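Local coordinates for N-acetylgalactosaminyltransferase 7 (Homo sapiens, PDB 6IWR), which belongs to the polypeptide GalNAc-transferase family and joins a GT-A type glycosyltransferase domain to a ricin-type beta-trefoil lectin domain, at residues A[148-153]-A[179-184]. Numbering follows the deposited sequence.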
loop_
_atom_site.group_PDB
_atom_site.type_symbol
_atom_site.label_atom_id
_atom_site.label_comp_id
_atom_site.label_asym_id
_atom_site.label_seq_id
_atom_site.Cartn_x
_atom_site.Cartn_y
_atom_site.Cartn_z
ATOM N N THR A 148 -44.744 7.534 -5.067
ATOM C CA THR A 148 -44.148 7.619 -3.738
ATOM C C THR A 148 -42.943 6.674 -3.623
ATOM O O THR A 148 -42.723 5.810 -4.471
ATOM C CB THR A 148 -45.179 7.267 -2.680
ATOM O OG1 THR A 148 -45.568 5.895 -2.846
ATOM C CG2 THR A 148 -46.411 8.164 -2.816
ATOM N N SER A 149 -42.155 6.816 -2.556
ATOM C CA SER A 149 -40.980 5.961 -2.415
ATOM C C SER A 149 -40.731 5.535 -0.976
ATOM O O SER A 149 -40.928 6.310 -0.027
ATOM C CB SER A 149 -39.706 6.651 -2.952
ATOM O OG SER A 149 -39.801 6.870 -4.347
ATOM N N SER A 150 -40.260 4.302 -0.825
ATOM C CA SER A 150 -39.586 3.871 0.394
ATOM C C SER A 150 -38.084 3.989 0.151
ATOM O O SER A 150 -37.567 3.360 -0.779
ATOM C CB SER A 150 -39.975 2.430 0.734
ATOM O OG SER A 150 -41.383 2.300 0.946
ATOM N N VAL A 151 -37.377 4.809 0.925
ATOM C CA VAL A 151 -35.920 4.756 0.841
ATOM C C VAL A 151 -35.436 3.726 1.853
ATOM O O VAL A 151 -35.840 3.744 3.025
ATOM C CB VAL A 151 -35.247 6.139 1.044
ATOM C CG1 VAL A 151 -36.053 7.291 0.450
ATOM C CG2 VAL A 151 -34.881 6.422 2.489
ATOM N N VAL A 152 -34.610 2.789 1.399
ATOM C CA VAL A 152 -34.062 1.767 2.277
ATOM C C VAL A 152 -32.563 1.987 2.368
ATOM O O VAL A 152 -31.897 2.217 1.354
ATOM C CB VAL A 152 -34.410 0.341 1.808
ATOM C CG1 VAL A 152 -35.688 0.336 0.954
ATOM C CG2 VAL A 152 -33.315 -0.215 1.068
ATOM N N ILE A 153 -32.060 1.990 3.595
ATOM C CA ILE A 153 -30.653 2.164 3.912
ATOM C C ILE A 153 -30.241 0.912 4.669
ATOM O O ILE A 153 -30.728 0.660 5.780
ATOM C CB ILE A 153 -30.395 3.419 4.761
ATOM C CG1 ILE A 153 -30.867 4.668 4.047
ATOM C CG2 ILE A 153 -28.905 3.559 5.093
ATOM C CD1 ILE A 153 -30.962 5.816 4.964
ATOM N N LEU A 179 -42.456 10.815 0.349
ATOM C CA LEU A 179 -41.626 9.985 1.212
ATOM C C LEU A 179 -42.535 9.106 2.052
ATOM O O LEU A 179 -43.066 9.540 3.076
ATOM C CB LEU A 179 -40.754 10.855 2.091
ATOM C CG LEU A 179 -39.354 10.311 2.334
ATOM C CD1 LEU A 179 -38.925 10.606 3.752
ATOM C CD2 LEU A 179 -39.238 8.841 2.027
ATOM N N ALA A 180 -42.702 7.853 1.642
ATOM C CA ALA A 180 -43.642 6.978 2.332
ATOM C C ALA A 180 -43.104 6.459 3.663
ATOM O O ALA A 180 -43.898 6.176 4.571
ATOM C CB ALA A 180 -44.009 5.805 1.426
ATOM N N GLU A 181 -41.781 6.314 3.793
ATOM C CA GLU A 181 -41.117 5.702 4.942
ATOM C C GLU A 181 -39.627 5.631 4.630
ATOM O O GLU A 181 -39.225 5.574 3.465
ATOM C CB GLU A 181 -41.658 4.289 5.238
ATOM C CG GLU A 181 -41.289 3.281 4.152
ATOM C CD GLU A 181 -41.805 1.865 4.390
ATOM O OE1 GLU A 181 -42.155 1.545 5.555
ATOM O OE2 GLU A 181 -41.853 1.078 3.398
ATOM N N ILE A 182 -38.812 5.632 5.678
ATOM C CA ILE A 182 -37.385 5.383 5.562
ATOM C C ILE A 182 -37.114 4.121 6.363
ATOM O O ILE A 182 -37.249 4.116 7.593
ATOM C CB ILE A 182 -36.534 6.555 6.069
ATOM C CG1 ILE A 182 -36.796 7.824 5.228
ATOM C CG2 ILE A 182 -35.058 6.150 6.041
ATOM C CD1 ILE A 182 -36.108 9.106 5.758
ATOM N N VAL A 183 -36.753 3.049 5.671
ATOM C CA VAL A 183 -36.535 1.744 6.287
ATOM C C VAL A 183 -35.035 1.527 6.437
ATOM O O VAL A 183 -34.320 1.391 5.436
ATOM C CB VAL A 183 -37.170 0.627 5.445
ATOM C CG1 VAL A 183 -36.687 -0.750 5.925
ATOM C CG2 VAL A 183 -38.675 0.725 5.487
ATOM N N LEU A 184 -34.547 1.507 7.673
ATOM C CA LEU A 184 -33.154 1.156 7.920
ATOM C C LEU A 184 -33.091 -0.344 8.151
ATOM O O LEU A 184 -33.911 -0.892 8.894
ATOM C CB LEU A 184 -32.578 1.911 9.119
ATOM C CG LEU A 184 -32.839 3.414 9.262
ATOM C CD1 LEU A 184 -32.353 3.888 10.629
ATOM C CD2 LEU A 184 -32.221 4.273 8.133
#
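Val151 of segment 148-153 turns both its N-H and its C=O to segment 179-184, bonding to the two residues that flank Ile182: its N donates to Glu181 O (3.2 Å), and its O accepts from Val183 N (2.9 Å). Ile153 N then binds Val183 O at 3.0 Å, continuing the parallel pairing, while at the other end Ala180 N reaches Ser149 O at 2.9 Å. The two strands run at 18° to each other. Ala180 has a helix-like backbone conformation, and the register shifts there: Ser149 lies opposite Leu179, but Val151 opposite Ile182, one residue further along segment 179-184 than an even pairing would give.

One side-chain bond reinforces this end. Ser150 OG donates to Glu181 OE2 over 2.8 Å, and OE2 accepts with its anti lone pair, the one turned away from OE1. The first torsion of Glu181 (chi1 68°) brings CG to 3.4 Å from Ser150 OG, and the extended chain beyond it carries the carboxylate to the hydroxyl. Leu233 N also donates to OE2, and Lys210 forms a salt bridge with OE1, so this buried carboxylate is held at both oxygens.

Apolar contacts gather on the opposite face. Val151 CG2 lies 3.6 Å from Ile182 CG2, the two side chains side by side, whereas Leu179 crosses Val151 at about a right angle. Farther along, Ile153 CD1 meets Leu184 CD2 at 3.7 Å. Val167, Val170 and Ile171 of helix 160-173 pack on this face.

Strands 149-155 and 179-186, paired in parallel and linked by helix 160-173, form a beta-alpha-beta unit, the Rossmann-like element of the GT-A fold.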